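Local coordinates for Non-ribosomal peptide synthetase (PDB 3WV4), which belongs to the AMP-binding enzymes of the ANL superfamily and represents the N-terminal domain of a bacterial non-ribosomal peptide synthetase, at residues H215-F220 and H396-Y401; C239-S244 and M284-P289; V100-I105 and L145-D150; N78-F83 and V111-C116. All coordinates share one frame; numbering follows the deposited sequence.

Contact 1: H215-F220 and H396-Y401; sequences HQQIVF and HVMAGY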
loop_
_atom_site.group_PDB
_atom_site.type_symbol
_atom_site.label_atom_id
_atom_site.label_comp_id
_atom_site.label_asym_id
_atom_site.label_seq_id
_atom_site.Cartn_x
_atom_site.Cartn_y
_atom_site.Cartn_z
ATOM N N HIS A 215 5.993 0.522 11.719
ATOM C CA HIS A 215 5.053 1.671 11.751
ATOM C C HIS A 215 5.588 2.978 11.237
ATOM O O HIS A 215 4.956 3.632 10.393
ATOM C CB HIS A 215 4.588 1.920 13.199
ATOM C CG HIS A 215 3.541 0.954 13.654
ATOM N ND1 HIS A 215 2.203 1.288 13.714
ATOM C CD2 HIS A 215 3.623 -0.345 14.043
ATOM C CE1 HIS A 215 1.511 0.240 14.136
ATOM N NE2 HIS A 215 2.345 -0.763 14.332
ATOM N N GLN A 216 6.735 3.408 11.726
ATOM C CA GLN A 216 7.147 4.780 11.390
ATOM C C GLN A 216 7.466 4.964 9.935
ATOM O O GLN A 216 7.216 6.020 9.385
ATOM C CB GLN A 216 8.447 5.246 12.048
ATOM C CG GLN A 216 9.098 4.410 13.072
ATOM C CD GLN A 216 10.374 5.061 13.608
ATOM O OE1 GLN A 216 11.380 4.386 13.800
ATOM N NE2 GLN A 216 10.328 6.352 13.830
ATOM N N GLN A 217 8.175 3.998 9.349
ATOM C CA GLN A 217 8.544 4.080 7.945
ATOM C C GLN A 217 7.257 4.197 7.097
ATOM O O GLN A 217 7.202 4.948 6.124
ATOM C CB GLN A 217 9.313 2.841 7.500
ATOM C CG GLN A 217 10.793 2.851 7.786
ATOM C CD GLN A 217 11.138 2.260 9.136
ATOM O OE1 GLN A 217 10.431 2.456 10.112
ATOM N NE2 GLN A 217 12.209 1.512 9.185
ATOM N N ILE A 218 6.240 3.439 7.481
ATOM C CA ILE A 218 5.008 3.353 6.712
ATOM C C ILE A 218 4.337 4.701 6.735
ATOM O O ILE A 218 4.018 5.251 5.709
ATOM C CB ILE A 218 4.043 2.248 7.242
ATOM C CG1 ILE A 218 4.592 0.824 6.939
ATOM C CG2 ILE A 218 2.684 2.322 6.552
ATOM C CD1 ILE A 218 3.779 -0.281 7.635
ATOM N N VAL A 219 4.186 5.273 7.923
ATOM C CA VAL A 219 3.540 6.543 8.067
ATOM C C VAL A 219 4.357 7.570 7.363
ATOM O O VAL A 219 3.811 8.425 6.641
ATOM C CB VAL A 219 3.372 6.891 9.546
ATOM C CG1 VAL A 219 2.844 8.301 9.758
ATOM C CG2 VAL A 219 2.389 5.906 10.191
ATOM N N PHE A 220 5.681 7.513 7.523
ATOM C CA PHE A 220 6.529 8.492 6.852
ATOM C C PHE A 220 6.361 8.419 5.355
ATOM O O PHE A 220 6.100 9.412 4.686
ATOM C CB PHE A 220 8.023 8.295 7.181
ATOM C CG PHE A 220 8.875 9.122 6.326
ATOM C CD1 PHE A 220 9.020 10.446 6.615
ATOM C CD2 PHE A 220 9.376 8.635 5.133
ATOM C CE1 PHE A 220 9.722 11.285 5.798
ATOM C CE2 PHE A 220 10.110 9.478 4.292
ATOM C CZ PHE A 220 10.257 10.805 4.628
ATOM N N HIS A 396 12.038 6.143 5.042
ATOM C CA HIS A 396 11.123 5.210 4.358
ATOM C C HIS A 396 11.813 3.867 4.124
ATOM O O HIS A 396 11.145 2.893 3.775
ATOM C CB HIS A 396 10.667 5.774 3.021
ATOM C CG HIS A 396 11.773 6.094 2.065
ATOM N ND1 HIS A 396 13.061 6.444 2.451
ATOM C CD2 HIS A 396 11.758 6.194 0.719
ATOM C CE1 HIS A 396 13.789 6.698 1.382
ATOM N NE2 HIS A 396 13.022 6.561 0.318
ATOM N N VAL A 397 13.156 3.846 4.236
ATOM C CA VAL A 397 13.896 2.608 4.028
ATOM C C VAL A 397 13.440 1.647 5.099
ATOM O O VAL A 397 13.590 1.951 6.267
ATOM C CB VAL A 397 15.390 2.799 4.173
ATOM C CG1 VAL A 397 16.052 1.394 4.174
ATOM C CG2 VAL A 397 15.916 3.679 3.038
ATOM N N MET A 398 12.882 0.511 4.698
ATOM C CA MET A 398 12.219 -0.405 5.616
ATOM C C MET A 398 13.265 -1.196 6.382
ATOM O O MET A 398 14.446 -0.999 6.173
ATOM C CB MET A 398 11.267 -1.349 4.830
ATOM C CG MET A 398 10.090 -0.606 4.183
ATOM S SD MET A 398 8.942 0.092 5.411
ATOM C CE MET A 398 8.150 1.268 4.273
ATOM N N ALA A 399 12.828 -2.063 7.274
ATOM C CA ALA A 399 13.708 -2.712 8.216
ATOM C C ALA A 399 14.489 -3.936 7.693
ATOM O O ALA A 399 15.106 -4.552 8.498
ATOM C CB ALA A 399 12.915 -3.145 9.429
ATOM N N GLY A 400 14.465 -4.282 6.411
ATOM C CA GLY A 400 15.081 -5.506 5.935
ATOM C C GLY A 400 13.999 -6.516 5.549
ATOM O O GLY A 400 12.813 -6.167 5.470
ATOM N N TYR A 401 14.426 -7.758 5.289
ATOM C CA TYR A 401 13.542 -8.850 4.993
ATOM C C TYR A 401 13.272 -9.642 6.255
ATOM O O TYR A 401 14.147 -9.772 7.096
ATOM C CB TYR A 401 14.153 -9.754 3.924
ATOM C CG TYR A 401 14.492 -9.007 2.653
ATOM C CD1 TYR A 401 13.489 -8.474 1.852
ATOM C CD2 TYR A 401 15.805 -8.803 2.272
ATOM C CE1 TYR A 401 13.788 -7.784 0.685
ATOM C CE2 TYR A 401 16.124 -8.116 1.104
ATOM C CZ TYR A 401 15.108 -7.607 0.309
ATOM O OH TYR A 401 15.415 -6.885 -0.848
#

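Contact 2: C239-S244 and M284-P289; sequences CRMSVS and MMPIVP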
loop_
_atom_site.group_PDB
_atom_site.type_symbol
_atom_site.label_atom_id
_atom_site.label_comp_id
_atom_site.label_asym_id
_atom_site.label_seq_id
_atom_site.Cartn_x
_atom_site.Cartn_y
_atom_site.Cartn_z
ATOM N N CYS A 239 -9.900 2.523 -6.334
ATOM C CA CYS A 239 -8.831 1.596 -6.196
ATOM C C CYS A 239 -9.268 0.207 -6.604
ATOM O O CYS A 239 -10.045 -0.487 -5.906
ATOM C CB CYS A 239 -8.320 1.581 -4.762
ATOM S SG CYS A 239 -6.823 0.624 -4.615
ATOM N N ARG A 240 -8.722 -0.191 -7.740
ATOM C CA ARG A 240 -8.976 -1.472 -8.349
ATOM C C ARG A 240 -7.839 -2.427 -7.945
ATOM O O ARG A 240 -7.928 -3.655 -8.076
ATOM C CB ARG A 240 -9.079 -1.207 -9.848
ATOM C CG ARG A 240 -9.478 -2.357 -10.731
ATOM C CD ARG A 240 -10.988 -2.497 -11.006
ATOM N NE ARG A 240 -11.114 -2.845 -12.427
ATOM C CZ ARG A 240 -10.677 -3.994 -12.949
ATOM N NH1 ARG A 240 -10.163 -4.955 -12.168
ATOM N NH2 ARG A 240 -10.771 -4.207 -14.255
ATOM N N MET A 241 -6.799 -1.858 -7.368
ATOM C CA MET A 241 -5.664 -2.624 -6.887
ATOM C C MET A 241 -5.973 -3.255 -5.571
ATOM O O MET A 241 -6.691 -2.677 -4.752
ATOM C CB MET A 241 -4.429 -1.742 -6.658
ATOM C CG MET A 241 -3.467 -1.687 -7.840
ATOM S SD MET A 241 -4.029 -0.665 -9.192
ATOM C CE MET A 241 -4.738 0.645 -8.203
ATOM N N SER A 242 -5.356 -4.412 -5.359
ATOM C CA SER A 242 -5.522 -5.151 -4.143
ATOM C C SER A 242 -4.873 -4.458 -2.970
ATOM O O SER A 242 -3.701 -4.036 -3.024
ATOM C CB SER A 242 -4.937 -6.549 -4.285
ATOM O OG SER A 242 -4.984 -7.186 -3.016
ATOM N N VAL A 243 -5.625 -4.370 -1.879
ATOM C CA VAL A 243 -5.073 -3.775 -0.652
ATOM C C VAL A 243 -4.110 -4.710 0.087
ATOM O O VAL A 243 -3.600 -4.354 1.156
ATOM C CB VAL A 243 -6.181 -3.249 0.271
ATOM C CG1 VAL A 243 -6.982 -2.184 -0.464
ATOM C CG2 VAL A 243 -7.089 -4.359 0.766
ATOM N N SER A 244 -3.839 -5.874 -0.509
ATOM C CA SER A 244 -2.783 -6.828 -0.104
ATOM C C SER A 244 -1.454 -6.617 -0.829
ATOM O O SER A 244 -0.471 -7.266 -0.535
ATOM C CB SER A 244 -3.221 -8.252 -0.485
ATOM O OG SER A 244 -4.519 -8.529 0.026
ATOM N N MET A 284 -9.307 10.441 -8.015
ATOM C CA MET A 284 -7.937 9.929 -8.104
ATOM C C MET A 284 -7.996 8.455 -8.408
ATOM O O MET A 284 -8.828 7.770 -7.855
ATOM C CB MET A 284 -7.220 10.088 -6.783
ATOM C CG MET A 284 -7.337 11.461 -6.131
ATOM S SD MET A 284 -6.209 12.652 -6.833
ATOM C CE MET A 284 -4.651 12.214 -6.103
ATOM N N MET A 285 -7.144 7.975 -9.307
ATOM C CA MET A 285 -7.166 6.584 -9.736
ATOM C C MET A 285 -5.772 6.063 -9.876
ATOM O O MET A 285 -5.060 6.439 -10.816
ATOM C CB MET A 285 -7.852 6.448 -11.085
ATOM C CG MET A 285 -8.060 5.013 -11.510
ATOM S SD MET A 285 -8.890 4.797 -13.098
ATOM C CE MET A 285 -8.888 2.999 -13.073
ATOM N N PRO A 286 -5.372 5.199 -8.973
ATOM C CA PRO A 286 -4.052 4.600 -9.241
ATOM C C PRO A 286 -4.206 3.613 -10.392
ATOM O O PRO A 286 -5.248 2.956 -10.493
ATOM C CB PRO A 286 -3.683 3.908 -7.905
ATOM C CG PRO A 286 -4.965 3.810 -7.146
ATOM C CD PRO A 286 -5.851 4.933 -7.607
ATOM N N ILE A 287 -3.208 3.527 -11.254
ATOM C CA ILE A 287 -3.270 2.617 -12.391
ATOM C C ILE A 287 -1.948 1.870 -12.603
ATOM O O ILE A 287 -0.915 2.197 -12.007
ATOM C CB ILE A 287 -3.540 3.385 -13.719
ATOM C CG1 ILE A 287 -2.453 4.445 -13.923
ATOM C CG2 ILE A 287 -4.918 4.024 -13.708
ATOM C CD1 ILE A 287 -2.382 4.961 -15.340
ATOM N N VAL A 288 -2.027 0.913 -13.522
ATOM C CA VAL A 288 -0.926 0.134 -14.055
ATOM C C VAL A 288 -1.140 0.131 -15.584
ATOM O O VAL A 288 -2.275 0.351 -16.044
ATOM C CB VAL A 288 -1.036 -1.277 -13.413
ATOM C CG1 VAL A 288 -0.227 -2.325 -14.134
ATOM C CG2 VAL A 288 -0.656 -1.231 -11.953
ATOM N N PRO A 289 -0.056 -0.033 -16.397
ATOM C CA PRO A 289 -0.262 0.058 -17.854
ATOM C C PRO A 289 -1.481 -0.710 -18.372
ATOM O O PRO A 289 -2.258 -0.166 -19.192
ATOM C CB PRO A 289 1.033 -0.497 -18.416
ATOM C CG PRO A 289 2.052 -0.014 -17.423
ATOM C CD PRO A 289 1.377 -0.166 -16.080
HETATM O O HOH W 1 -7.443 1.892 -9.485
#

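Contact 3: V100-I105 and L145-D150; sequences VQLPNI and LVIAED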
loop_
_atom_site.group_PDB
_atom_site.type_symbol
_atom_site.label_atom_id
_atom_site.label_comp_id
_atom_site.label_asym_id
_atom_site.label_seq_id
_atom_site.Cartn_x
_atom_site.Cartn_y
_atom_site.Cartn_z
ATOM N N VAL A 100 -3.521 -13.022 6.379
ATOM C CA VAL A 100 -4.820 -12.566 6.005
ATOM C C VAL A 100 -4.898 -12.682 4.505
ATOM O O VAL A 100 -4.055 -12.098 3.793
ATOM C CB VAL A 100 -4.996 -11.083 6.420
ATOM C CG1 VAL A 100 -6.353 -10.589 6.009
ATOM C CG2 VAL A 100 -4.811 -10.927 7.919
ATOM N N GLN A 101 -5.878 -13.448 4.032
ATOM C CA GLN A 101 -6.099 -13.655 2.600
ATOM C C GLN A 101 -7.509 -13.295 2.259
ATOM O O GLN A 101 -8.422 -14.125 2.313
ATOM C CB GLN A 101 -5.858 -15.107 2.203
ATOM C CG GLN A 101 -5.858 -15.309 0.693
ATOM C CD GLN A 101 -5.628 -16.748 0.287
ATOM O OE1 GLN A 101 -6.273 -17.646 0.817
ATOM N NE2 GLN A 101 -4.751 -16.974 -0.676
ATOM N N LEU A 102 -7.687 -12.045 1.896
ATOM C CA LEU A 102 -8.986 -11.470 1.741
ATOM C C LEU A 102 -9.019 -10.561 0.560
ATOM O O LEU A 102 -7.989 -9.995 0.197
ATOM C CB LEU A 102 -9.344 -10.631 2.981
ATOM C CG LEU A 102 -9.562 -11.331 4.302
ATOM C CD1 LEU A 102 -9.968 -10.283 5.306
ATOM C CD2 LEU A 102 -10.678 -12.335 4.159
ATOM N N PRO A 103 -10.216 -10.400 -0.020
ATOM C CA PRO A 103 -10.390 -9.502 -1.119
ATOM C C PRO A 103 -10.521 -8.045 -0.621
ATOM O O PRO A 103 -10.361 -7.786 0.559
ATOM C CB PRO A 103 -11.735 -9.963 -1.745
ATOM C CG PRO A 103 -12.502 -10.439 -0.553
ATOM C CD PRO A 103 -11.480 -11.069 0.353
ATOM N N ASN A 104 -10.767 -7.151 -1.567
ATOM C CA ASN A 104 -11.020 -5.739 -1.352
ATOM C C ASN A 104 -12.377 -5.457 -0.780
ATOM O O ASN A 104 -13.293 -5.020 -1.504
ATOM C CB ASN A 104 -10.884 -4.957 -2.656
ATOM C CG ASN A 104 -9.447 -4.518 -2.926
ATOM O OD1 ASN A 104 -8.492 -5.003 -2.300
ATOM N ND2 ASN A 104 -9.290 -3.590 -3.901
ATOM N N ILE A 105 -12.474 -5.622 0.540
ATOM C CA ILE A 105 -13.696 -5.335 1.242
ATOM C C ILE A 105 -13.370 -4.557 2.513
ATOM O O ILE A 105 -12.226 -4.620 3.002
ATOM C CB ILE A 105 -14.493 -6.624 1.535
ATOM C CG1 ILE A 105 -13.685 -7.616 2.354
ATOM C CG2 ILE A 105 -14.877 -7.319 0.247
ATOM C CD1 ILE A 105 -14.452 -8.893 2.707
ATOM N N LEU A 145 -2.357 -17.148 13.611
ATOM C CA LEU A 145 -3.613 -17.559 12.991
ATOM C C LEU A 145 -3.753 -17.006 11.597
ATOM O O LEU A 145 -2.888 -16.286 11.099
ATOM C CB LEU A 145 -4.807 -17.174 13.835
ATOM C CG LEU A 145 -5.028 -15.708 14.213
ATOM C CD1 LEU A 145 -5.737 -14.968 13.094
ATOM C CD2 LEU A 145 -5.870 -15.648 15.480
ATOM N N VAL A 146 -4.789 -17.456 10.926
ATOM C CA VAL A 146 -4.945 -17.187 9.532
ATOM C C VAL A 146 -6.375 -16.814 9.282
ATOM O O VAL A 146 -7.295 -17.489 9.784
ATOM C CB VAL A 146 -4.612 -18.423 8.668
ATOM C CG1 VAL A 146 -4.934 -18.167 7.201
ATOM C CG2 VAL A 146 -3.152 -18.838 8.842
ATOM N N ILE A 147 -6.579 -15.762 8.494
ATOM C CA ILE A 147 -7.928 -15.357 8.152
ATOM C C ILE A 147 -8.166 -15.547 6.673
ATOM O O ILE A 147 -7.396 -15.017 5.846
ATOM C CB ILE A 147 -8.162 -13.902 8.570
ATOM C CG1 ILE A 147 -8.107 -13.841 10.090
ATOM C CG2 ILE A 147 -9.509 -13.410 8.051
ATOM C CD1 ILE A 147 -7.890 -12.486 10.640
ATOM N N ALA A 148 -9.251 -16.246 6.340
ATOM C CA ALA A 148 -9.599 -16.613 4.963
ATOM C C ALA A 148 -10.877 -15.914 4.547
ATOM O O ALA A 148 -11.656 -15.455 5.379
ATOM C CB ALA A 148 -9.801 -18.135 4.865
ATOM N N GLU A 149 -11.134 -15.950 3.261
ATOM C CA GLU A 149 -12.233 -15.272 2.650
ATOM C C GLU A 149 -13.611 -15.949 2.875
ATOM O O GLU A 149 -14.625 -15.295 2.843
ATOM C CB GLU A 149 -11.942 -15.190 1.140
ATOM C CG GLU A 149 -13.056 -14.580 0.301
ATOM C CD GLU A 149 -12.680 -14.468 -1.149
ATOM O OE1 GLU A 149 -13.300 -13.637 -1.835
ATOM O OE2 GLU A 149 -11.753 -15.175 -1.581
ATOM N N ASP A 150 -13.630 -17.268 2.978
ATOM C CA ASP A 150 -14.870 -18.034 3.082
ATOM C C ASP A 150 -14.487 -19.413 3.526
ATOM O O ASP A 150 -13.313 -19.690 3.733
ATOM C CB ASP A 150 -15.676 -18.054 1.785
ATOM C CG ASP A 150 -14.940 -18.724 0.622
ATOM O OD1 ASP A 150 -14.102 -19.600 0.817
ATOM O OD2 ASP A 150 -15.213 -18.387 -0.534
HETATM O O HOH W 2 -8.949 -16.684 1.495
#

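Contact 4: N78-F83 and V111-C116; sequences NHSQAF and VFYGAC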
loop_
_atom_site.group_PDB
_atom_site.type_symbol
_atom_site.label_atom_id
_atom_site.label_comp_id
_atom_site.label_asym_id
_atom_site.label_seq_id
_atom_site.Cartn_x
_atom_site.Cartn_y
_atom_site.Cartn_z
ATOM N N ASN A 78 -14.762 2.092 14.749
ATOM C CA ASN A 78 -15.515 1.168 15.591
ATOM C C ASN A 78 -15.158 -0.292 15.286
ATOM O O ASN A 78 -14.776 -1.041 16.179
ATOM C CB ASN A 78 -17.032 1.369 15.405
ATOM C CG ASN A 78 -17.538 2.673 16.015
ATOM O OD1 ASN A 78 -16.862 3.291 16.814
ATOM N ND2 ASN A 78 -18.734 3.112 15.583
ATOM N N HIS A 79 -15.257 -0.663 14.008
ATOM C CA HIS A 79 -14.974 -2.023 13.578
ATOM C C HIS A 79 -13.521 -2.385 13.785
ATOM O O HIS A 79 -13.227 -3.524 14.190
ATOM C CB HIS A 79 -15.354 -2.197 12.136
ATOM C CG HIS A 79 -16.826 -2.191 11.897
ATOM N ND1 HIS A 79 -17.570 -3.354 11.887
ATOM C CD2 HIS A 79 -17.707 -1.185 11.665
ATOM C CE1 HIS A 79 -18.841 -3.067 11.638
ATOM N NE2 HIS A 79 -18.955 -1.761 11.522
ATOM N N SER A 80 -12.609 -1.432 13.617
ATOM C CA SER A 80 -11.183 -1.670 13.873
ATOM C C SER A 80 -10.933 -1.985 15.352
ATOM O O SER A 80 -10.299 -2.974 15.707
ATOM C CB SER A 80 -10.344 -0.467 13.392
ATOM O OG SER A 80 -10.344 -0.349 11.976
ATOM N N GLN A 81 -11.501 -1.173 16.231
ATOM C CA GLN A 81 -11.466 -1.460 17.691
ATOM C C GLN A 81 -12.043 -2.826 18.023
ATOM O O GLN A 81 -11.452 -3.608 18.790
ATOM C CB GLN A 81 -12.261 -0.379 18.433
ATOM C CG GLN A 81 -11.567 0.959 18.312
ATOM C CD GLN A 81 -12.352 2.099 18.948
ATOM O OE1 GLN A 81 -13.527 1.966 19.246
ATOM N NE2 GLN A 81 -11.690 3.207 19.167
ATOM N N ALA A 82 -13.208 -3.131 17.438
ATOM C CA ALA A 82 -13.839 -4.425 17.681
ATOM C C ALA A 82 -12.924 -5.550 17.244
ATOM O O ALA A 82 -12.751 -6.573 17.938
ATOM C CB ALA A 82 -15.185 -4.490 16.973
ATOM N N PHE A 83 -12.282 -5.367 16.095
ATOM C CA PHE A 83 -11.368 -6.402 15.630
ATOM C C PHE A 83 -10.159 -6.528 16.564
ATOM O O PHE A 83 -9.692 -7.639 16.824
ATOM C CB PHE A 83 -10.944 -6.213 14.167
ATOM C CG PHE A 83 -10.091 -7.329 13.688
ATOM C CD1 PHE A 83 -10.661 -8.579 13.450
ATOM C CD2 PHE A 83 -8.731 -7.198 13.681
ATOM C CE1 PHE A 83 -9.867 -9.652 13.097
ATOM C CE2 PHE A 83 -7.932 -8.251 13.300
ATOM C CZ PHE A 83 -8.495 -9.495 12.998
ATOM N N VAL A 111 -9.366 -5.242 9.678
ATOM C CA VAL A 111 -8.382 -6.221 10.136
ATOM C C VAL A 111 -7.002 -5.560 10.218
ATOM O O VAL A 111 -6.302 -5.643 11.220
ATOM C CB VAL A 111 -8.348 -7.451 9.241
ATOM C CG1 VAL A 111 -7.212 -8.359 9.638
ATOM C CG2 VAL A 111 -9.661 -8.210 9.342
ATOM N N PHE A 112 -6.647 -4.843 9.182
ATOM C CA PHE A 112 -5.384 -4.130 9.138
ATOM C C PHE A 112 -5.248 -3.163 10.319
ATOM O O PHE A 112 -4.318 -3.231 11.126
ATOM C CB PHE A 112 -5.291 -3.415 7.788
ATOM C CG PHE A 112 -4.131 -2.522 7.670
ATOM C CD1 PHE A 112 -2.889 -2.966 7.989
ATOM C CD2 PHE A 112 -4.290 -1.194 7.319
ATOM C CE1 PHE A 112 -1.785 -2.126 7.888
ATOM C CE2 PHE A 112 -3.210 -0.335 7.264
ATOM C CZ PHE A 112 -1.959 -0.803 7.527
ATOM N N TYR A 113 -6.194 -2.268 10.455
ATOM C CA TYR A 113 -6.072 -1.258 11.512
ATOM C C TYR A 113 -6.189 -1.832 12.911
ATOM O O TYR A 113 -5.438 -1.405 13.832
ATOM C CB TYR A 113 -7.075 -0.148 11.307
ATOM C CG TYR A 113 -6.648 0.896 10.264
ATOM C CD1 TYR A 113 -5.407 1.553 10.353
ATOM C CD2 TYR A 113 -7.472 1.214 9.207
ATOM C CE1 TYR A 113 -5.002 2.475 9.391
ATOM C CE2 TYR A 113 -7.062 2.124 8.245
ATOM C CZ TYR A 113 -5.824 2.753 8.363
ATOM O OH TYR A 113 -5.456 3.695 7.459
ATOM N N GLY A 114 -7.094 -2.810 13.091
ATOM C CA GLY A 114 -7.300 -3.376 14.427
ATOM C C GLY A 114 -6.031 -4.084 14.857
ATOM O O GLY A 114 -5.652 -4.062 16.043
ATOM N N ALA A 115 -5.352 -4.717 13.890
ATOM C CA ALA A 115 -4.073 -5.359 14.191
ATOM C C ALA A 115 -2.977 -4.378 14.519
ATOM O O ALA A 115 -2.178 -4.592 15.450
ATOM C CB ALA A 115 -3.649 -6.211 13.057
ATOM N N CYS A 116 -2.919 -3.288 13.789
ATOM C CA CYS A 116 -1.917 -2.261 14.095
ATOM C C CYS A 116 -2.070 -1.699 15.538
ATOM O O CYS A 116 -1.043 -1.472 16.244
ATOM C CB CYS A 116 -2.026 -1.125 13.082
ATOM S SG CYS A 116 -1.293 -1.530 11.475
#

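Contact 1: H215-F220 and H396-Y401
His-396 meets Phe-220 mainly through its backbone N and CB, the imidazole standing farther off. Its N approaches Phe-220 CD2 obliquely at 3.6 Å, while His-396 CB lies at the edge of the phenyl ring and in its plane, 3.8 Å from CD2. With CG placed between N and the carbonyl carbon (chi1 58°), the imidazole is led away from the helix, where it packs against Thr-370. At Val-397 the chain turns its carbonyl to helix 215-229, and Gln-217 NE2 donates to Val-397 O across 3.3 Å. The bond is moderately straight, 155° at the hydrogen; the acceptor lies close to the amide plane of Gln-217, though the donor is tilted somewhat from the carbonyl plane. Met-398 bends at chi2 (-67°) and returns to the helix, its SD 3.5 Å from Gln-217 CB and its CE 4.5 Å from Ile-218 CG1. Tyr-250, Val-211 and Cys-213 touch the same side chain. Ala-399 lies at the margin and pairs through its backbone with Ala-212, on the strand leading into the helix. In sequence, the strand-helix junction follows a segment resembling the Ser/Thr/Gly-rich A3 core motif, and the loop resembles the A6 motif; the contact packs it against the helix that follows the A3-like region of the AMP-binding fold.

Contact 2: C239-S244 and M284-P289
Pro-286 O accepts a 2.6 Å hydrogen bond from a water that in turn accepts one from Arg-240 N at 3.0 Å. This single water ties the two backbones together, and no direct hydrogen bond runs between the segments. The same carbonyl oxygen is approached by the methyl of Met-241, CE lying 3.3 Å from Pro-286 O. That methyl arrives through a hooked side chain, bent at chi2 (76°) and again at chi3 (39°), which curls it onto the proline ring. There it lies over CB and CG; the 3.3 Å between Met-241 CE and Pro-286 CG is shorter than usual and may owe something to the model. Around this point the packing is slacker: Met-241 SD is 4.4 Å from Val-288 CG2, and Cys-239 SG is 4.5 Å from Pro-286 CG. Phe-247, from helix 246-258, touches both Met-241 and Pro-286. Two residues before Pro-286, Met-284 pairs through its backbone with Ile-236 and Phe-238 in the manner of parallel strands. Beyond that the chains diverge, and proline has no N-H to prolong the ladder. Water and side chains bridging diverging strands in this way fit the carboxy-terminal edge of a parallel sheet in an alpha/beta fold.

Contact 3: V100-I105 and L145-D150
Leu-102 holds CG anti to its carbonyl carbon (chi1 -67°), which carries its two methyls over strand 145-148: CD2 comes 3.5 Å from Ala-148 O, and CD1 lies 4.2 Å from Ile-147 CG2, meeting that branch obliquely. The two chains are adjacent strands of a doubly wound parallel alpha/beta sheet, strand order 2-1-3-4 as in flavodoxin-like folds. Val-100 and Ile-147 share one face of it, their tips (CG2 and CD1) 4.4 Å apart, while Gln-101 and Ala-148 point to the other. The connecting helices divide likewise: helix 106-116 packs against Val-100, helix 151-160 against Ala-148, as expected where crossovers leave neighbouring strands for opposite sides of the sheet. A backbone bond, 2.8 Å from Gln-101 N to Ile-147 O, fixes the register. Glu-149, fully extended, crosses Pro-103 obliquely with OE1 3.5 Å from Pro-103 CG, its aliphatic part also lying against the ring. Beyond the backbone bond the direct ladder lapses: Gln-101 O and Glu-149 N do not bond directly, and a water links them instead. It accepts from Glu-149 N and donates both to Gln-101 O (2.7 Å) and to Gln-101 OE1, gripping backbone and side chain of one residue; the other end of that amide, Gln-101 NE2, is bonded to Asn-126 O.

Contact 4: N78-F83 and V111-C116
Ser-80 and Gly-114 mark the tightest point, where the helices come within 4.3 Å of each other at their CA atoms. With no side chain on Gly-114, Ser-80 O can sit 3.3 Å from its CA. Beside it, Ser-80 OG rests 3.3 Å from Tyr-113 CB; this hydroxyl is bonded to Leu-76 O in its own helix, and Tyr-113 carries its phenol away to Thr-256. Phe-83 fills the next position. Placing CG anti to N (chi1 -176°) swings the ring across to the other helix, where Val-111 CA makes a CH-pi contact over one face, 4.0 Å from the centroid. Val-111 CG1 packs 3.7 Å from Phe-83 CE2, and the edge of the ring is turned to Gly-114 CA, 4.1 Å from Phe-83 CD2, and to the backbone N of Ala-115. The axes pass 7.4 Å apart at a signed crossing angle of -57°, both helices covering the same face of the parallel sheet to which strands 97-101 and 145-148 belong; helix 106-116 is the crossover of a beta-alpha-beta unit from strand 97-101 to strand 121-124. Away from this seam, buried Ala-82 packs on helix 168-180, whereas the looser side of the contact is at Gln-81, partly exposed, its CB pointing away and its side chain touching Arg-117 and Ala-185.

Contacts 3 and 4 form one continuous core, their centres about 14 Å apart: Ile-147 CD1 of the sheet touches Phe-83 CZ of the overlying helix at 3.9 Å, and Val-100 CG2 lies equally close to Val-111 CG1. Contact 2 is joined to contact 3 by Asn-104, which grips the 239-244 loop from both ends of its amide, ND2 to Met-241 O at 2.9 Å and OD1 to Val-243 N at 3.0 Å. Contact 1 reaches contact 4 more lightly, His-215 CE1 packing 3.7 Å from Cys-116 O. Contacts 1 and 2 do not touch, with about 11 Å between nearest atoms, although both segments of contact 2 (239-244 and 284-289) lie in sequence between those of contact 1.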